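Local coordinates for protein cytidylyltransferase (Leptospira borgpetersenii serovar Hardjo-bovis, PDB 6OEW) that probably transfers a nucleotidyl group, most likely cytidylyl, onto its substrate with the help of a bound metal ion, at residues 30-34 against 35-39; 84-87 against 88-91. All coordinates share one frame; numbering follows the deposited sequence.

Contact 1: residues 30-34 against 35-39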
loop_
_atom_site.group_PDB
_atom_site.type_symbol
_atom_site.label_atom_id
_atom_site.label_comp_id
_atom_site.label_asym_id
_atom_site.label_seq_id
_atom_site.Cartn_x
_atom_site.Cartn_y
_atom_site.Cartn_z
ATOM N N LEU A 30 -14.173 6.291 -5.709
ATOM C CA LEU A 30 -14.243 7.292 -6.761
ATOM C C LEU A 30 -13.966 6.671 -8.131
ATOM O O LEU A 30 -13.125 5.764 -8.258
ATOM C CB LEU A 30 -13.238 8.410 -6.515
ATOM C CG LEU A 30 -13.553 9.448 -5.457
ATOM C CD1 LEU A 30 -12.324 10.280 -5.176
ATOM C CD2 LEU A 30 -14.684 10.320 -5.992
ATOM N N PRO A 31 -14.642 7.157 -9.170
ATOM C CA PRO A 31 -14.351 6.691 -10.531
ATOM C C PRO A 31 -12.895 6.952 -10.878
ATOM O O PRO A 31 -12.356 8.022 -10.585
ATOM C CB PRO A 31 -15.291 7.532 -11.405
ATOM C CG PRO A 31 -16.377 7.976 -10.492
ATOM C CD PRO A 31 -15.772 8.111 -9.129
ATOM N N PHE A 32 -12.258 5.958 -11.498
ATOM C CA PHE A 32 -10.842 6.056 -11.844
ATOM C C PHE A 32 -10.580 5.153 -13.044
ATOM O O PHE A 32 -10.751 3.932 -12.951
ATOM C CB PHE A 32 -9.964 5.666 -10.642
ATOM C CG PHE A 32 -8.530 6.138 -10.752
ATOM C CD1 PHE A 32 -8.241 7.480 -10.933
ATOM C CD2 PHE A 32 -7.482 5.241 -10.672
ATOM C CE1 PHE A 32 -6.938 7.922 -11.035
ATOM C CE2 PHE A 32 -6.151 5.675 -10.764
ATOM C CZ PHE A 32 -5.878 7.013 -10.944
ATOM N N GLY A 33 -10.189 5.739 -14.170
ATOM C CA GLY A 33 -10.122 4.949 -15.388
ATOM C C GLY A 33 -11.482 4.344 -15.670
ATOM O O GLY A 33 -12.519 5.002 -15.538
ATOM N N ASP A 34 -11.498 3.064 -16.035
ATOM C CA ASP A 34 -12.765 2.379 -16.242
ATOM C C ASP A 34 -13.254 1.665 -14.989
ATOM O O ASP A 34 -14.147 0.817 -15.081
ATOM C CB ASP A 34 -12.664 1.396 -17.412
ATOM C CG ASP A 34 -11.689 0.258 -17.150
ATOM O OD1 ASP A 34 -10.993 0.250 -16.111
ATOM O OD2 ASP A 34 -11.629 -0.650 -17.999
ATOM N N THR A 35 -12.707 2.002 -13.819
ATOM C CA THR A 35 -13.087 1.305 -12.597
ATOM C C THR A 35 -13.176 2.290 -11.428
ATOM O O THR A 35 -13.602 3.437 -11.611
ATOM C CB THR A 35 -12.099 0.147 -12.349
ATOM O OG1 THR A 35 -12.469 -0.598 -11.180
ATOM C CG2 THR A 35 -10.651 0.648 -12.224
ATOM N N THR A 36 -12.826 1.852 -10.226
ATOM C CA THR A 36 -12.720 2.690 -9.038
ATOM C C THR A 36 -11.256 2.846 -8.639
ATOM O O THR A 36 -10.365 2.136 -9.132
ATOM C CB THR A 36 -13.510 2.077 -7.876
ATOM O OG1 THR A 36 -12.943 0.786 -7.576
ATOM C CG2 THR A 36 -14.997 1.929 -8.248
ATOM N N ILE A 37 -11.005 3.775 -7.711
ATOM C CA ILE A 37 -9.641 3.942 -7.191
ATOM C C ILE A 37 -9.100 2.610 -6.667
ATOM O O ILE A 37 -8.012 2.163 -7.054
ATOM C CB ILE A 37 -9.609 5.030 -6.101
ATOM C CG1 ILE A 37 -9.660 6.428 -6.743
ATOM C CG2 ILE A 37 -8.401 4.863 -5.214
ATOM C CD1 ILE A 37 -8.339 6.872 -7.335
ATOM N N LEU A 38 -9.861 1.946 -5.798
ATOM C CA LEU A 38 -9.394 0.677 -5.240
ATOM C C LEU A 38 -9.349 -0.419 -6.298
ATOM O O LEU A 38 -8.407 -1.225 -6.320
ATOM C CB LEU A 38 -10.280 0.251 -4.066
ATOM C CG LEU A 38 -9.888 -1.065 -3.362
ATOM C CD1 LEU A 38 -8.404 -1.111 -2.940
ATOM C CD2 LEU A 38 -10.767 -1.286 -2.146
ATOM N N GLY A 39 -10.343 -0.471 -7.194
ATOM C CA GLY A 39 -10.303 -1.475 -8.258
ATOM C C GLY A 39 -9.090 -1.333 -9.167
ATOM O O GLY A 39 -8.472 -2.328 -9.572
HETATM O O HOH W 1 -15.226 4.059 -14.011
#

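Contact 2: residues 84-87 against 88-91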
loop_
_atom_site.group_PDB
_atom_site.type_symbol
_atom_site.label_atom_id
_atom_site.label_comp_id
_atom_site.label_asym_id
_atom_site.label_seq_id
_atom_site.Cartn_x
_atom_site.Cartn_y
_atom_site.Cartn_z
ATOM N N ASN A 84 -10.288 0.504 14.067
ATOM C CA ASN A 84 -9.145 1.318 14.477
ATOM C C ASN A 84 -7.944 0.529 14.980
ATOM O O ASN A 84 -6.869 1.119 15.169
ATOM C CB ASN A 84 -9.559 2.307 15.572
ATOM C CG ASN A 84 -10.700 3.195 15.145
ATOM O OD1 ASN A 84 -11.673 3.377 15.882
ATOM N ND2 ASN A 84 -10.594 3.751 13.943
ATOM N N ASP A 85 -8.078 -0.769 15.217
ATOM C CA ASP A 85 -6.935 -1.558 15.668
ATOM C C ASP A 85 -6.422 -2.316 14.453
ATOM O O ASP A 85 -6.829 -3.446 14.180
ATOM C CB ASP A 85 -7.318 -2.469 16.831
ATOM C CG ASP A 85 -6.112 -3.166 17.451
ATOM O OD1 ASP A 85 -5.080 -3.339 16.776
ATOM O OD2 ASP A 85 -6.214 -3.576 18.618
ATOM N N LEU A 86 -5.520 -1.664 13.706
ATOM C CA LEU A 86 -4.984 -2.262 12.491
ATOM C C LEU A 86 -4.026 -3.397 12.809
ATOM O O LEU A 86 -3.861 -4.307 11.992
ATOM C CB LEU A 86 -4.287 -1.199 11.637
ATOM C CG LEU A 86 -5.211 -0.390 10.699
ATOM C CD1 LEU A 86 -5.745 -1.286 9.562
ATOM C CD2 LEU A 86 -6.346 0.314 11.449
ATOM N N ILE A 87 -3.355 -3.350 13.965
ATOM C CA ILE A 87 -2.531 -4.493 14.340
ATOM C C ILE A 87 -3.407 -5.730 14.478
ATOM O O ILE A 87 -3.065 -6.810 13.973
ATOM C CB ILE A 87 -1.737 -4.198 15.625
ATOM C CG1 ILE A 87 -0.648 -3.155 15.345
ATOM C CG2 ILE A 87 -1.070 -5.496 16.161
ATOM C CD1 ILE A 87 0.213 -2.845 16.582
ATOM N N GLN A 88 -4.571 -5.586 15.126
ATOM C CA GLN A 88 -5.474 -6.726 15.267
ATOM C C GLN A 88 -6.048 -7.137 13.919
ATOM O O GLN A 88 -6.179 -8.335 13.641
ATOM C CB GLN A 88 -6.613 -6.425 16.245
ATOM C CG GLN A 88 -7.530 -7.647 16.474
ATOM C CD GLN A 88 -8.892 -7.300 17.096
ATOM O OE1 GLN A 88 -9.864 -6.978 16.392
ATOM N NE2 GLN A 88 -8.966 -7.381 18.420
ATOM N N ARG A 89 -6.423 -6.168 13.081
ATOM C CA ARG A 89 -6.973 -6.513 11.770
ATOM C C ARG A 89 -5.954 -7.282 10.931
ATOM O O ARG A 89 -6.305 -8.275 10.274
ATOM C CB ARG A 89 -7.423 -5.260 11.023
ATOM C CG ARG A 89 -8.448 -5.558 9.922
ATOM C CD ARG A 89 -8.578 -4.431 8.887
ATOM N NE ARG A 89 -9.016 -3.180 9.509
ATOM C CZ ARG A 89 -9.058 -2.019 8.865
ATOM N NH1 ARG A 89 -8.705 -1.960 7.571
ATOM N NH2 ARG A 89 -9.467 -0.921 9.512
ATOM N N TYR A 90 -4.688 -6.839 10.937
ATOM C CA TYR A 90 -3.660 -7.528 10.151
ATOM C C TYR A 90 -3.290 -8.862 10.775
ATOM O O TYR A 90 -2.997 -9.832 10.061
ATOM C CB TYR A 90 -2.407 -6.669 10.019
ATOM C CG TYR A 90 -2.416 -5.815 8.793
ATOM C CD1 TYR A 90 -3.150 -4.633 8.763
ATOM C CD2 TYR A 90 -1.710 -6.195 7.650
ATOM C CE1 TYR A 90 -3.180 -3.845 7.637
ATOM C CE2 TYR A 90 -1.733 -5.414 6.515
ATOM C CZ TYR A 90 -2.480 -4.242 6.517
ATOM O OH TYR A 90 -2.502 -3.467 5.378
ATOM N N LEU A 91 -3.260 -8.928 12.105
ATOM C CA LEU A 91 -2.913 -10.188 12.752
ATOM C C LEU A 91 -4.020 -11.217 12.535
ATOM O O LEU A 91 -3.746 -12.377 12.211
ATOM C CB LEU A 91 -2.639 -9.951 14.239
ATOM C CG LEU A 91 -2.010 -11.077 15.047
ATOM C CD1 LEU A 91 -0.766 -11.598 14.354
ATOM C CD2 LEU A 91 -1.683 -10.603 16.446
#

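Contact 1: residues 30-34 against 35-39
F32 and T35 are joined by a reciprocal pair of backbone hydrogen bonds that closes a tight two-strand antiparallel hairpin, the chain reversing through a type II' turn from F32 to T35. F32 N lies 2.9 Å from T35 O, and T35 N donates back to F32 O at the same spacing of 2.9 Å. G33 sits at the first corner of the turn with positive phi, a conformation that suits glycine. A water donates to both G33 O and T35 O, bridging the turn to the second strand. Two residues on from T35, I37 N donates to L30 O at 3.0 Å, a bond that ties the chain before the hairpin to the first residue of helix 37-45. T36, which pairs with P31 without backbone bonds between them, is the N-cap of that helix: OG1 accepts from G39 N over 2.9 Å, drawn there by a chi1 of 61° that places the hydroxyl between the backbone N and the carbonyl carbon. D34 OD1, out at the turn, forms a salt bridge with K220, which also touches T35.

The side chains of F32 and T35 share one face of the hairpin. CG2 of T35 packs 3.4 Å from F32 O, while the phenyl group of F32 extends towards helix 204-214, where it meets L210, K211 and I214; F40 stacks against it edge-to-face. With chi1 at -162°, the F32 ring lies on the far side of CB from the backbone N, and I37 covers one of its faces in a CH-pi contact. The methyl CD1 of I37 stands 3.7 Å from the ring centroid, displaced slightly toward the rim and closest to CG at 3.5 Å.

Contact 2: residues 84-87 against 88-91
D85 and Q88 meet at the start of a helix, where D85 OD1 accepts from Q88 N across 2.8 Å. The donor approaches from above the carboxylate plane, 55° out of it, and the CB of Q88 rests against the same carboxylate, 3.5 Å from D85 CG. A chi1 of -172° holds that carboxylate beside its own carbonyl carbon, from where OD1 can turn back over the first helical turn. The same oxygen forms a salt bridge with R169, so two donors grip it. Solvent lies on the side of Q88, whose chain runs out, extended beyond CG, into an exposed position.

D85 is thus the N-cap of helix 86-96, whose first regular i to i+4 bonds follow at once, R89 N to D85 O, Y90 N to L86 O and L91 N to I87 O. The helix packs on the mixed sheet of the GT-A-type fold.

On its buried flank the packing is close. L86 and R89 lie alongside each other and point the same way, and the methyl CD1 of L86 sits over the centre of one guanidinium face, 3.5 Å from R89 CZ. R89 bends at chi3 (-61°), and its NE donates to S82 O, which helps fix the rotation of the flat group. The CD1 of L86 also touches Y90 CE1 at 4.1 Å. L86 O lies in the plane of the Y90 ring at its edge, 3.3 Å from Y90 CD1, while the hydroxyl at the far end bonds to L14 O on strand 11-16.

Contact 1 comes first along the chain and closes before contact 2 opens; their centres are 26 Å apart and their nearest atoms about 10 Å, so they do not touch. Each marks the beginning of a helix, 37-45 for contact 1 and 86-96 for contact 2. The hairpin at 30-39 leans on helices 204-214 and 65-73, whereas 84-91 sits against strands 11-16 and 101-106 of the mixed sheet. The side chains of I37 and Y90 lie about 7 and 10 Å from that of D108, a magnesium-binding residue, so both helix starts are near the metal site without either contact reaching the ion itself.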